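Local coordinates for protein putative C39-like peptidase (Bacillus anthracis, PDB 3ERV) that is of unknown function but, as a putative C39-like member of the papain-like peptidase clan, probably acts as a cysteine peptidase, at residues N36-Q41 and L59-I64; V52-M57 and R193-D198; K137-G142 and V180-Y185; A141-V146 and I221-R226. All blocks are in the same frame, centred on the assembly; numbering follows the deposited sequence.

How the contacts relate
Contact 1 is the surface contact of the four, while contacts 2, 3 and 4 are largely buried. Contacts 1 and 2 use successive parts of helix 50-61, its last turn and the turns before it, and Arg193 and Asp194 of contact 2 bond back to the loop 36-41 of contact 1. Contacts 3 and 4 share Ala141 and Gly142, in the turn that leads from helix 132-140 to strand 145-150, and both reach the same antiparallel sheet. The chemistry follows the place: methyl-on-ring, amide packing and a bridging water in contact 1, thioether and proline packing in contact 2, valine packing on a bulged strand in contact 3, and strand pairing that ends in a lysine at the surface in contact 4.

Contact 1 of 4, residues N36-Q41 and L59-I64; sequences NVPFIQ and LQYAGI
Val37 sets its CG2 methyl squarely on the ring of Tyr61, 3.8 Å from the ring centroid. The methyl lies only 1° off the ring normal, which makes this a centred CH-pi contact. Tyr61 sits in the last turn of helix 50-61, whose end is closed by a Schellman motif at Gly63, so the contact joins the loop after strand 32-33 to the C-terminal end of the helix. Tyr61 swings its ring alongside residues 36-38 because its chi1 of -163° turns CG away from the backbone N. There it is also met obliquely by Pro38, whose CD is 3.8 Å from Tyr61 CD1.

Gln60 makes the second half of the first shell. Its chain runs extended beyond CG and brings the amide against two apolar groups. Pro38 CB lies 3.4 Å from Gln60 OE1, while the Ile40 side chain comes to meet the Gln60 chain head-on, with Ile40 CD1 3.5 Å from Gln60 NE2. Gln60 NE2 donates to Val66 O, a bond that favours this rotation of the amide.

Further out, Val37 O accepts from Arg193 NH2, tying the loop to the end of strand 189-193, and Ile40 also packs on Ala56 and Met57, about one turn back along the helix. In the Schellman closure Gly63, with phi at 106°, sends its N to Gln60 O at 2.9 Å. The segments share one polar bridge: a water lies 2.7 Å from Tyr61 OH and accepts from the backbone N-H of Asn36, with Asn36 N 3.0 Å from the water oxygen.

Contact 2 of 4, residues V52-M57 and R193-D198; sequences VTSLAM and RDPLKD
Ser54 OG is gripped by the carbonyl of Cys50 one turn back and, more weakly, by that of Cys179, while the ring of Pro195 rests against it with Pro195 CG 3.7 Å from Ser54 OG. This is the first part of helix 50-61 facing the turn after strand 189-193. In a papain-like fold that places the contact beside the probable catalytic centre: Cys50, His178 and Asp194 have the geometry of a Cys-His-Asp triad, though it is unconfirmed.

Thr53 and Pro195 lie alongside in opposite senses, and Thr53 CG2 comes to 3.7 Å from Pro195 CB. The methyl is available for this because Thr53 OG1 turns back to bond Gly49 O.

Farther along the helix, Met57 runs aslant to Arg193. Met57 SD touches the aliphatic root of the arginine, 3.5 Å from Arg193 CB. A bend at chi3 (-92°) then folds the methyl back, so that Met57 CE lies 3.9 Å from Arg193 CB and also reaches Pro195 CB at 4.3 Å. Arg193 itself kinks at chi2 and carries its guanidinium elsewhere, to the loop 36-41.

Asp194 begins a type I turn, closed by Lys197 N on Asp194 O at 2.8 Å. Its carboxylate is held twice: His178 NE2 bonds Asp194 OD1, and Leu196 N completes an Asx turn on the anti side of OD1, somewhat out of the carboxylate plane, at 2.9 Å and 155°.

Contact 3 of 4, residues K137-G142 and V180-Y185; sequences KSVKAG and VVLIGY
A classic beta bulge, formed by Ile183 and Gly184 facing Tyr191, marks the place on strand 177-185 where Val139 of helix 132-140 is seated. Val139 CG1 lies against the backbone of the bulge, 3.7 Å from Ile183 O and 3.9 Å from Gly184 N. The other methyl goes to the neighbouring side chain, with Val139 CG2 3.8 Å from Leu182 CD2, the two side chains set roughly perpendicular. Chi1 of 173° puts CG2 beside the backbone N of Val139 and CG1 beside its carbonyl carbon, so one residue serves both partners.

The helix thereby packs on one face of the antiparallel sheet of this papain-like fold, with Val145 against Val139, while the next residue, Val146, touches Ser54 of helix 50-61 on the other face. Leu182 is directed toward helix 132-140 and Ile183 away from it; the Ile183 side chain touches Val37 and Arg193.

Tyr185 takes the crowded position between its backbone N and carbonyl carbon, at chi1 60°, and this carries the ring beside the helix. Val139 CG1 meets it at the edge, near its plane, 4.1 Å from Tyr185 CE2. The phenol oxygen lies against the aliphatic part of Lys140: Lys140 CB is 3.4 Å from Tyr185 OH, and repeated bends in the lysine chain bring Lys140 CE to 3.8 Å from the same OH. Val32 covers Val139, Lys140 and Tyr185, and Tyr136 meets the Tyr185 ring. Gly142, the first residue to leave helical angles, closes the helix in a Schellman motif, with Gly142 N 2.8 Å from Val139 O.

Contact 4 of 4, residues A141-V146 and I221-R226; sequences AGQPVV and ISYVKR
Val146 and Ile221 form an antiparallel, hydrogen-bonded pair, with strand 145-150 joined to strand 220-223 by two bonds: Val146 N to Ile221 O at 2.8 Å, and Ile221 N to Val146 O at 2.9 Å. A CA-H...O contact fills in beside them, Val145 CA being 3.5 Å from Ile221 O. Both side chains of the pair lie on the face of the sheet where Val146 touches Met58 of helix 50-61.

Beside the pair, toward Pro144 and Ser222, the polar grip moves from backbone to side chain. Ser222 OG, placed anti to its backbone N, donates to Pro144 O at 2.8 Å, coming from 38° above the carbonyl plane, and also bonds Ser138 OG on helix 132-140. Next to it Tyr223 receives Gln143 CG over one ring face, 3.8 Å from the centroid and offset toward the rim, a CH-pi contact. Pro144 leans obliquely on the same ring, its CD 3.9 Å from Tyr223 CE2.

Toward the surface the contact loosens. A water lies 3.1 Å from Tyr223 OH and donates a weak bond to Gly142 O. Lys225, near the C-terminal end of the modelled chain, points its NZ at Ala141 O at a separation too short to be trusted in detail.

The buried half is therefore held by directional bonds that engage Val146 N and O, Ile221 N and O and Ser222 OG, whereas the polar links of the outer half are a weakly bound water and a doubtful lysine bond.

Contact 1 of 4, residues N36-Q41 and L59-I64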
loop_
_atom_site.group_PDB
_atom_site.type_symbol
_atom_site.label_atom_id
_atom_site.label_comp_id
_atom_site.label_asym_id
_atom_site.label_seq_id
_atom_site.Cartn_x
_atom_site.Cartn_y
_atom_site.Cartn_z
ATOM N N ASN A 36 7.207 14.157 -9.291
ATOM C CA ASN A 36 7.653 14.881 -8.081
ATOM C C ASN A 36 7.035 14.441 -6.767
ATOM O O ASN A 36 7.180 15.115 -5.707
ATOM C CB ASN A 36 7.630 16.416 -8.268
ATOM C CG ASN A 36 8.779 16.888 -9.150
ATOM O OD1 ASN A 36 9.660 16.075 -9.515
ATOM N ND2 ASN A 36 8.825 18.194 -9.454
ATOM N N VAL A 37 6.361 13.301 -6.834
ATOM C CA VAL A 37 5.943 12.593 -5.628
ATOM C C VAL A 37 7.250 12.326 -4.864
ATOM O O VAL A 37 8.199 11.777 -5.424
ATOM C CB VAL A 37 5.184 11.244 -5.991
ATOM C CG1 VAL A 37 5.007 10.321 -4.749
ATOM C CG2 VAL A 37 3.847 11.564 -6.714
ATOM N N PRO A 38 7.300 12.719 -3.579
ATOM C CA PRO A 38 8.537 12.547 -2.783
ATOM C C PRO A 38 8.966 11.071 -2.681
ATOM O O PRO A 38 8.151 10.186 -2.765
ATOM C CB PRO A 38 8.143 13.088 -1.381
ATOM C CG PRO A 38 7.022 13.956 -1.588
ATOM C CD PRO A 38 6.262 13.487 -2.866
ATOM N N PHE A 39 10.261 10.816 -2.517
ATOM C CA PHE A 39 10.757 9.457 -2.478
ATOM C C PHE A 39 11.249 9.202 -1.063
ATOM O O PHE A 39 12.080 9.947 -0.549
ATOM C CB PHE A 39 11.868 9.256 -3.564
ATOM C CG PHE A 39 12.766 8.049 -3.331
ATOM C CD1 PHE A 39 12.420 6.810 -3.776
ATOM C CD2 PHE A 39 13.995 8.199 -2.672
ATOM C CE1 PHE A 39 13.275 5.698 -3.544
ATOM C CE2 PHE A 39 14.848 7.111 -2.446
ATOM C CZ PHE A 39 14.481 5.857 -2.883
ATOM N N ILE A 40 10.718 8.143 -0.444
ATOM C CA ILE A 40 11.160 7.645 0.877
ATOM C C ILE A 40 11.408 6.114 0.851
ATOM O O ILE A 40 10.719 5.356 0.147
ATOM C CB ILE A 40 10.108 7.966 1.987
ATOM C CG1 ILE A 40 9.637 9.425 1.861
ATOM C CG2 ILE A 40 10.733 7.742 3.408
ATOM C CD1 ILE A 40 8.419 9.796 2.740
ATOM N N GLN A 41 12.399 5.675 1.627
ATOM C CA GLN A 41 12.722 4.271 1.775
ATOM C C GLN A 41 12.263 3.843 3.168
ATOM O O GLN A 41 12.441 4.616 4.098
ATOM C CB GLN A 41 14.247 4.079 1.642
ATOM C CG GLN A 41 14.743 4.179 0.175
ATOM C CD GLN A 41 14.104 3.126 -0.759
ATOM O OE1 GLN A 41 14.697 2.054 -1.012
ATOM N NE2 GLN A 41 12.881 3.430 -1.288
ATOM N N LEU A 59 0.834 11.293 1.532
ATOM C CA LEU A 59 0.458 12.416 2.422
ATOM C C LEU A 59 1.320 13.686 2.223
ATOM O O LEU A 59 0.783 14.800 2.167
ATOM C CB LEU A 59 0.555 11.959 3.889
ATOM C CG LEU A 59 -0.601 11.000 4.305
ATOM C CD1 LEU A 59 -0.479 10.590 5.778
ATOM C CD2 LEU A 59 -1.946 11.684 4.044
ATOM N N GLN A 60 2.644 13.521 2.166
ATOM C CA GLN A 60 3.561 14.614 1.811
ATOM C C GLN A 60 3.189 15.317 0.510
ATOM O O GLN A 60 3.103 16.557 0.470
ATOM C CB GLN A 60 5.019 14.116 1.726
ATOM C CG GLN A 60 5.550 13.794 3.064
ATOM C CD GLN A 60 6.958 13.251 3.033
ATOM O OE1 GLN A 60 7.615 13.229 1.974
ATOM N NE2 GLN A 60 7.449 12.805 4.213
ATOM N N TYR A 61 2.998 14.547 -0.563
ATOM C CA TYR A 61 2.606 15.150 -1.847
ATOM C C TYR A 61 1.264 15.874 -1.739
ATOM O O TYR A 61 1.050 16.881 -2.389
ATOM C CB TYR A 61 2.436 14.077 -2.906
ATOM C CG TYR A 61 2.434 14.567 -4.324
ATOM C CD1 TYR A 61 3.542 15.236 -4.849
ATOM C CD2 TYR A 61 1.333 14.327 -5.155
ATOM C CE1 TYR A 61 3.565 15.621 -6.194
ATOM C CE2 TYR A 61 1.320 14.740 -6.484
ATOM C CZ TYR A 61 2.439 15.369 -6.994
ATOM O OH TYR A 61 2.436 15.745 -8.291
ATOM N N ALA A 62 0.363 15.344 -0.930
ATOM C CA ALA A 62 -0.909 16.025 -0.680
ATOM C C ALA A 62 -0.762 17.306 0.174
ATOM O O ALA A 62 -1.740 18.011 0.375
ATOM C CB ALA A 62 -1.902 15.063 -0.047
ATOM N N GLY A 63 0.443 17.609 0.680
ATOM C CA GLY A 63 0.618 18.823 1.441
ATOM C C GLY A 63 0.751 18.647 2.951
ATOM O O GLY A 63 0.866 19.627 3.684
ATOM N N ILE A 64 0.755 17.402 3.436
ATOM C CA ILE A 64 0.831 17.172 4.885
ATOM C C ILE A 64 2.292 17.025 5.331
ATOM O O ILE A 64 3.060 16.287 4.685
ATOM C CB ILE A 64 0.048 15.886 5.300
ATOM C CG1 ILE A 64 -1.381 15.913 4.725
ATOM C CG2 ILE A 64 0.129 15.675 6.860
ATOM C CD1 ILE A 64 -2.238 17.083 5.241
HETATM O O HOH W 1 4.607 15.469 -9.888
#

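Contact 2 of 4, residues V52-M57 and R193-D198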
loop_
_atom_site.group_PDB
_atom_site.type_symbol
_atom_site.label_atom_id
_atom_site.label_comp_id
_atom_site.label_asym_id
_atom_site.label_seq_id
_atom_site.Cartn_x
_atom_site.Cartn_y
_atom_site.Cartn_z
ATOM N N VAL A 52 3.120 2.069 5.573
ATOM C CA VAL A 52 3.166 3.405 6.168
ATOM C C VAL A 52 4.129 4.329 5.398
ATOM O O VAL A 52 3.959 5.557 5.392
ATOM C CB VAL A 52 3.484 3.415 7.698
ATOM C CG1 VAL A 52 2.395 2.653 8.519
ATOM C CG2 VAL A 52 4.930 2.907 8.034
ATOM N N THR A 53 5.153 3.748 4.787
ATOM C CA THR A 53 6.123 4.562 4.042
ATOM C C THR A 53 5.519 5.089 2.736
ATOM O O THR A 53 5.752 6.256 2.398
ATOM C CB THR A 53 7.465 3.799 3.799
ATOM O OG1 THR A 53 8.017 3.402 5.063
ATOM C CG2 THR A 53 8.479 4.695 3.114
ATOM N N SER A 54 4.763 4.234 2.004
ATOM C CA SER A 54 3.984 4.651 0.819
ATOM C C SER A 54 2.913 5.706 1.166
ATOM O O SER A 54 2.692 6.700 0.439
ATOM C CB SER A 54 3.273 3.440 0.178
ATOM O OG SER A 54 4.207 2.445 -0.320
ATOM N N LEU A 55 2.238 5.457 2.278
ATOM C CA LEU A 55 1.301 6.399 2.787
ATOM C C LEU A 55 1.993 7.733 3.102
ATOM O O LEU A 55 1.448 8.766 2.766
ATOM C CB LEU A 55 0.541 5.853 4.019
ATOM C CG LEU A 55 -0.540 6.862 4.487
ATOM C CD1 LEU A 55 -1.640 7.069 3.406
ATOM C CD2 LEU A 55 -1.158 6.437 5.867
ATOM N N ALA A 56 3.183 7.708 3.709
ATOM C CA ALA A 56 3.911 8.940 3.972
ATOM C C ALA A 56 4.210 9.785 2.709
ATOM O O ALA A 56 3.899 10.985 2.646
ATOM C CB ALA A 56 5.200 8.655 4.816
ATOM N N MET A 57 4.716 9.137 1.676
ATOM C CA MET A 57 4.930 9.784 0.366
ATOM C C MET A 57 3.645 10.423 -0.186
ATOM O O MET A 57 3.672 11.563 -0.701
ATOM C CB MET A 57 5.462 8.755 -0.671
ATOM C CG MET A 57 6.968 8.352 -0.512
ATOM S SD MET A 57 7.651 7.185 -1.793
ATOM C CE MET A 57 7.379 5.591 -1.017
ATOM N N ARG A 193 6.674 4.378 -6.899
ATOM C CA ARG A 193 7.636 4.564 -5.793
ATOM C C ARG A 193 7.576 3.310 -4.917
ATOM O O ARG A 193 6.524 2.966 -4.356
ATOM C CB ARG A 193 7.289 5.808 -4.948
ATOM C CG ARG A 193 7.509 7.123 -5.654
ATOM C CD ARG A 193 8.922 7.676 -5.518
ATOM N NE ARG A 193 8.895 9.001 -6.137
ATOM C CZ ARG A 193 9.318 9.290 -7.358
ATOM N NH1 ARG A 193 9.889 8.330 -8.109
ATOM N NH2 ARG A 193 9.183 10.546 -7.814
ATOM N N ASP A 194 8.699 2.612 -4.819
ATOM C CA ASP A 194 8.785 1.392 -4.038
ATOM C C ASP A 194 9.700 1.619 -2.827
ATOM O O ASP A 194 10.923 1.797 -3.002
ATOM C CB ASP A 194 9.355 0.298 -4.933
ATOM C CG ASP A 194 9.358 -1.050 -4.271
ATOM O OD1 ASP A 194 9.530 -1.131 -3.026
ATOM O OD2 ASP A 194 9.162 -2.032 -5.024
ATOM N N PRO A 195 9.119 1.608 -1.601
ATOM C CA PRO A 195 9.863 1.935 -0.379
ATOM C C PRO A 195 11.013 0.962 -0.074
ATOM O O PRO A 195 11.828 1.241 0.799
ATOM C CB PRO A 195 8.792 1.896 0.740
ATOM C CG PRO A 195 7.642 1.110 0.174
ATOM C CD PRO A 195 7.709 1.219 -1.335
ATOM N N LEU A 196 11.079 -0.153 -0.799
ATOM C CA LEU A 196 12.212 -1.062 -0.720
ATOM C C LEU A 196 13.205 -0.975 -1.887
ATOM O O LEU A 196 14.165 -1.731 -1.918
ATOM C CB LEU A 196 11.729 -2.491 -0.647
ATOM C CG LEU A 196 11.336 -2.974 0.755
ATOM C CD1 LEU A 196 10.760 -4.389 0.643
ATOM C CD2 LEU A 196 12.538 -2.936 1.688
ATOM N N LYS A 197 12.990 -0.105 -2.858
ATOM C CA LYS A 197 13.952 -0.008 -3.958
ATOM C C LYS A 197 14.545 1.377 -4.052
ATOM O O LYS A 197 13.831 2.371 -4.195
ATOM C CB LYS A 197 13.320 -0.364 -5.292
ATOM C CG LYS A 197 12.815 -1.773 -5.417
ATOM C CD LYS A 197 11.868 -1.878 -6.626
ATOM C CE LYS A 197 11.642 -3.301 -7.051
ATOM N NZ LYS A 197 12.936 -3.847 -7.451
ATOM N N ASP A 198 15.864 1.444 -4.002
ATOM C CA ASP A 198 16.555 2.728 -3.919
ATOM C C ASP A 198 16.644 3.469 -5.254
ATOM O O ASP A 198 17.738 3.638 -5.805
ATOM C CB ASP A 198 17.957 2.506 -3.375
ATOM C CG ASP A 198 18.499 3.723 -2.667
ATOM O OD1 ASP A 198 17.839 4.793 -2.710
ATOM O OD2 ASP A 198 19.583 3.599 -2.050
#

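Contact 3 of 4, residues K137-G142 and V180-Y185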
loop_
_atom_site.group_PDB
_atom_site.type_symbol
_atom_site.label_atom_id
_atom_site.label_comp_id
_atom_site.label_asym_id
_atom_site.label_seq_id
_atom_site.Cartn_x
_atom_site.Cartn_y
_atom_site.Cartn_z
ATOM N N LYS A 137 -7.181 7.174 -13.695
ATOM C CA LYS A 137 -7.852 8.456 -13.719
ATOM C C LYS A 137 -7.323 9.311 -12.581
ATOM O O LYS A 137 -7.063 10.497 -12.780
ATOM C CB LYS A 137 -9.364 8.289 -13.549
ATOM C CG LYS A 137 -10.138 8.163 -14.879
ATOM C CD LYS A 137 -11.573 7.652 -14.668
ATOM C CE LYS A 137 -12.143 8.055 -13.295
ATOM N NZ LYS A 137 -12.370 9.529 -13.099
ATOM N N SER A 138 -7.204 8.713 -11.390
ATOM C CA SER A 138 -6.678 9.426 -10.210
ATOM C C SER A 138 -5.303 10.005 -10.529
ATOM O O SER A 138 -5.048 11.183 -10.309
ATOM C CB SER A 138 -6.559 8.503 -8.992
ATOM O OG SER A 138 -6.029 9.215 -7.859
ATOM N N VAL A 139 -4.424 9.160 -11.053
ATOM C CA VAL A 139 -3.067 9.576 -11.361
ATOM C C VAL A 139 -3.082 10.683 -12.412
ATOM O O VAL A 139 -2.384 11.702 -12.313
ATOM C CB VAL A 139 -2.263 8.383 -11.899
ATOM C CG1 VAL A 139 -0.870 8.848 -12.397
ATOM C CG2 VAL A 139 -2.192 7.254 -10.818
ATOM N N LYS A 140 -3.904 10.489 -13.429
ATOM C CA LYS A 140 -3.978 11.484 -14.482
ATOM C C LYS A 140 -4.540 12.780 -13.874
ATOM O O LYS A 140 -4.103 13.867 -14.227
ATOM C CB LYS A 140 -4.881 10.971 -15.607
ATOM C CG LYS A 140 -5.353 12.065 -16.500
ATOM C CD LYS A 140 -4.577 12.045 -17.750
ATOM C CE LYS A 140 -5.468 11.452 -18.810
ATOM N NZ LYS A 140 -6.256 12.540 -19.484
ATOM N N ALA A 141 -5.489 12.671 -12.943
ATOM C CA ALA A 141 -5.987 13.898 -12.302
ATOM C C ALA A 141 -4.947 14.512 -11.341
ATOM O O ALA A 141 -5.141 15.607 -10.813
ATOM C CB ALA A 141 -7.308 13.655 -11.594
ATOM N N GLY A 142 -3.832 13.830 -11.129
ATOM C CA GLY A 142 -2.755 14.415 -10.337
ATOM C C GLY A 142 -2.617 13.849 -8.934
ATOM O O GLY A 142 -1.820 14.352 -8.117
ATOM N N VAL A 180 3.235 -0.120 -2.507
ATOM C CA VAL A 180 3.968 0.883 -3.289
ATOM C C VAL A 180 3.006 2.031 -3.655
ATOM O O VAL A 180 1.793 1.938 -3.466
ATOM C CB VAL A 180 4.650 0.272 -4.599
ATOM C CG1 VAL A 180 5.556 -0.961 -4.283
ATOM C CG2 VAL A 180 3.620 -0.071 -5.649
ATOM N N VAL A 181 3.560 3.117 -4.172
ATOM C CA VAL A 181 2.769 4.238 -4.658
ATOM C C VAL A 181 2.783 4.200 -6.162
ATOM O O VAL A 181 3.872 4.216 -6.761
ATOM C CB VAL A 181 3.333 5.646 -4.192
ATOM C CG1 VAL A 181 2.358 6.772 -4.593
ATOM C CG2 VAL A 181 3.628 5.650 -2.657
ATOM N N LEU A 182 1.588 4.152 -6.749
ATOM C CA LEU A 182 1.387 4.299 -8.188
ATOM C C LEU A 182 1.478 5.764 -8.584
ATOM O O LEU A 182 0.664 6.603 -8.154
ATOM C CB LEU A 182 0.030 3.729 -8.619
ATOM C CG LEU A 182 -0.355 3.901 -10.110
ATOM C CD1 LEU A 182 0.575 3.117 -11.040
ATOM C CD2 LEU A 182 -1.799 3.503 -10.358
ATOM N N ILE A 183 2.475 6.097 -9.382
ATOM C CA ILE A 183 2.670 7.473 -9.699
ATOM C C ILE A 183 2.607 7.760 -11.195
ATOM O O ILE A 183 2.779 8.916 -11.616
ATOM C CB ILE A 183 4.017 8.007 -9.157
ATOM C CG1 ILE A 183 5.215 7.400 -9.923
ATOM C CG2 ILE A 183 4.108 7.887 -7.567
ATOM C CD1 ILE A 183 6.544 8.201 -9.659
ATOM N N GLY A 184 2.361 6.735 -11.998
ATOM C CA GLY A 184 2.365 6.949 -13.443
ATOM C C GLY A 184 2.075 5.708 -14.271
ATOM O O GLY A 184 2.057 4.595 -13.748
ATOM N N TYR A 185 1.839 5.903 -15.564
ATOM C CA TYR A 185 1.579 4.779 -16.477
ATOM C C TYR A 185 1.827 5.167 -17.928
ATOM O O TYR A 185 1.683 6.331 -18.315
ATOM C CB TYR A 185 0.128 4.303 -16.337
ATOM C CG TYR A 185 -0.898 5.367 -16.649
ATOM C CD1 TYR A 185 -1.465 5.481 -17.930
ATOM C CD2 TYR A 185 -1.309 6.278 -15.665
ATOM C CE1 TYR A 185 -2.421 6.467 -18.219
ATOM C CE2 TYR A 185 -2.249 7.250 -15.942
ATOM C CZ TYR A 185 -2.807 7.353 -17.223
ATOM O OH TYR A 185 -3.745 8.357 -17.480
#

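Contact 4 of 4, residues A141-V146 and I221-R226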
loop_
_atom_site.group_PDB
_atom_site.type_symbol
_atom_site.label_atom_id
_atom_site.label_comp_id
_atom_site.label_asym_id
_atom_site.label_seq_id
_atom_site.Cartn_x
_atom_site.Cartn_y
_atom_site.Cartn_z
ATOM N N ALA A 141 -5.489 12.671 -12.943
ATOM C CA ALA A 141 -5.987 13.898 -12.302
ATOM C C ALA A 141 -4.947 14.512 -11.341
ATOM O O ALA A 141 -5.141 15.607 -10.813
ATOM C CB ALA A 141 -7.308 13.655 -11.594
ATOM N N GLY A 142 -3.832 13.830 -11.129
ATOM C CA GLY A 142 -2.755 14.415 -10.337
ATOM C C GLY A 142 -2.617 13.849 -8.934
ATOM O O GLY A 142 -1.820 14.352 -8.117
ATOM N N GLN A 143 -3.407 12.824 -8.624
ATOM C CA GLN A 143 -3.358 12.188 -7.286
ATOM C C GLN A 143 -2.804 10.755 -7.361
ATOM O O GLN A 143 -3.459 9.857 -7.909
ATOM C CB GLN A 143 -4.730 12.184 -6.578
ATOM C CG GLN A 143 -5.210 13.570 -6.128
ATOM C CD GLN A 143 -5.475 14.433 -7.317
ATOM O OE1 GLN A 143 -6.267 14.061 -8.205
ATOM N NE2 GLN A 143 -4.788 15.567 -7.390
ATOM N N PRO A 144 -1.611 10.544 -6.797
ATOM C CA PRO A 144 -1.006 9.196 -6.787
ATOM C C PRO A 144 -1.789 8.257 -5.848
ATOM O O PRO A 144 -2.609 8.717 -5.018
ATOM C CB PRO A 144 0.412 9.448 -6.243
ATOM C CG PRO A 144 0.270 10.646 -5.310
ATOM C CD PRO A 144 -0.888 11.501 -5.922
ATOM N N VAL A 145 -1.559 6.958 -5.978
ATOM C CA VAL A 145 -2.411 5.984 -5.306
ATOM C C VAL A 145 -1.529 4.964 -4.557
ATOM O O VAL A 145 -0.633 4.379 -5.145
ATOM C CB VAL A 145 -3.307 5.254 -6.365
ATOM C CG1 VAL A 145 -4.312 4.241 -5.706
ATOM C CG2 VAL A 145 -3.992 6.289 -7.261
ATOM N N VAL A 146 -1.788 4.764 -3.270
ATOM C CA VAL A 146 -1.103 3.748 -2.523
ATOM C C VAL A 146 -1.775 2.393 -2.813
ATOM O O VAL A 146 -3.007 2.264 -2.713
ATOM C CB VAL A 146 -1.152 4.055 -1.030
ATOM C CG1 VAL A 146 -0.564 2.868 -0.182
ATOM C CG2 VAL A 146 -0.466 5.394 -0.748
ATOM N N ILE A 221 -5.629 3.185 -1.880
ATOM C CA ILE A 221 -5.989 4.386 -1.122
ATOM C C ILE A 221 -5.472 5.613 -1.897
ATOM O O ILE A 221 -4.343 5.623 -2.392
ATOM C CB ILE A 221 -5.330 4.422 0.285
ATOM C CG1 ILE A 221 -5.743 3.236 1.171
ATOM C CG2 ILE A 221 -5.549 5.783 0.988
ATOM C CD1 ILE A 221 -7.198 3.086 1.254
ATOM N N SER A 222 -6.271 6.662 -1.964
ATOM C CA SER A 222 -5.767 7.907 -2.533
ATOM C C SER A 222 -6.407 9.092 -1.818
ATOM O O SER A 222 -6.844 8.968 -0.659
ATOM C CB SER A 222 -6.014 7.967 -4.055
ATOM O OG SER A 222 -5.373 9.113 -4.634
ATOM N N TYR A 223 -6.455 10.240 -2.484
ATOM C CA TYR A 223 -7.201 11.359 -1.948
ATOM C C TYR A 223 -7.715 12.183 -3.141
ATOM O O TYR A 223 -7.309 11.967 -4.294
ATOM C CB TYR A 223 -6.310 12.211 -1.007
ATOM C CG TYR A 223 -5.105 12.801 -1.757
ATOM C CD1 TYR A 223 -5.122 14.114 -2.244
ATOM C CD2 TYR A 223 -3.977 12.011 -2.037
ATOM C CE1 TYR A 223 -4.029 14.632 -2.962
ATOM C CE2 TYR A 223 -2.885 12.511 -2.738
ATOM C CZ TYR A 223 -2.905 13.820 -3.200
ATOM O OH TYR A 223 -1.801 14.320 -3.914
ATOM N N VAL A 224 -8.596 13.143 -2.870
ATOM C CA VAL A 224 -9.063 14.025 -3.930
ATOM C C VAL A 224 -8.629 15.490 -3.701
ATOM O O VAL A 224 -8.420 15.935 -2.553
ATOM C CB VAL A 224 -10.600 13.887 -4.139
ATOM C CG1 VAL A 224 -10.930 12.473 -4.632
ATOM C CG2 VAL A 224 -11.352 14.193 -2.843
ATOM N N LYS A 225 -8.477 16.231 -4.793
ATOM C CA LYS A 225 -8.038 17.645 -4.722
ATOM C C LYS A 225 -8.816 18.529 -3.750
ATOM O O LYS A 225 -8.218 19.296 -2.980
ATOM C CB LYS A 225 -8.098 18.284 -6.096
ATOM C CG LYS A 225 -6.775 18.379 -6.775
ATOM C CD LYS A 225 -6.955 19.072 -8.121
ATOM C CE LYS A 225 -5.709 18.935 -8.996
ATOM N NZ LYS A 225 -5.296 17.513 -9.238
ATOM N N ARG A 226 -10.148 18.434 -3.779
ATOM C CA ARG A 226 -10.977 19.336 -2.971
ATOM C C ARG A 226 -11.853 18.627 -1.950
ATOM O O ARG A 226 -12.338 17.530 -2.211
ATOM C CB ARG A 226 -11.865 20.182 -3.881
HETATM O O HOH W 2 -2.607 16.718 -5.741
#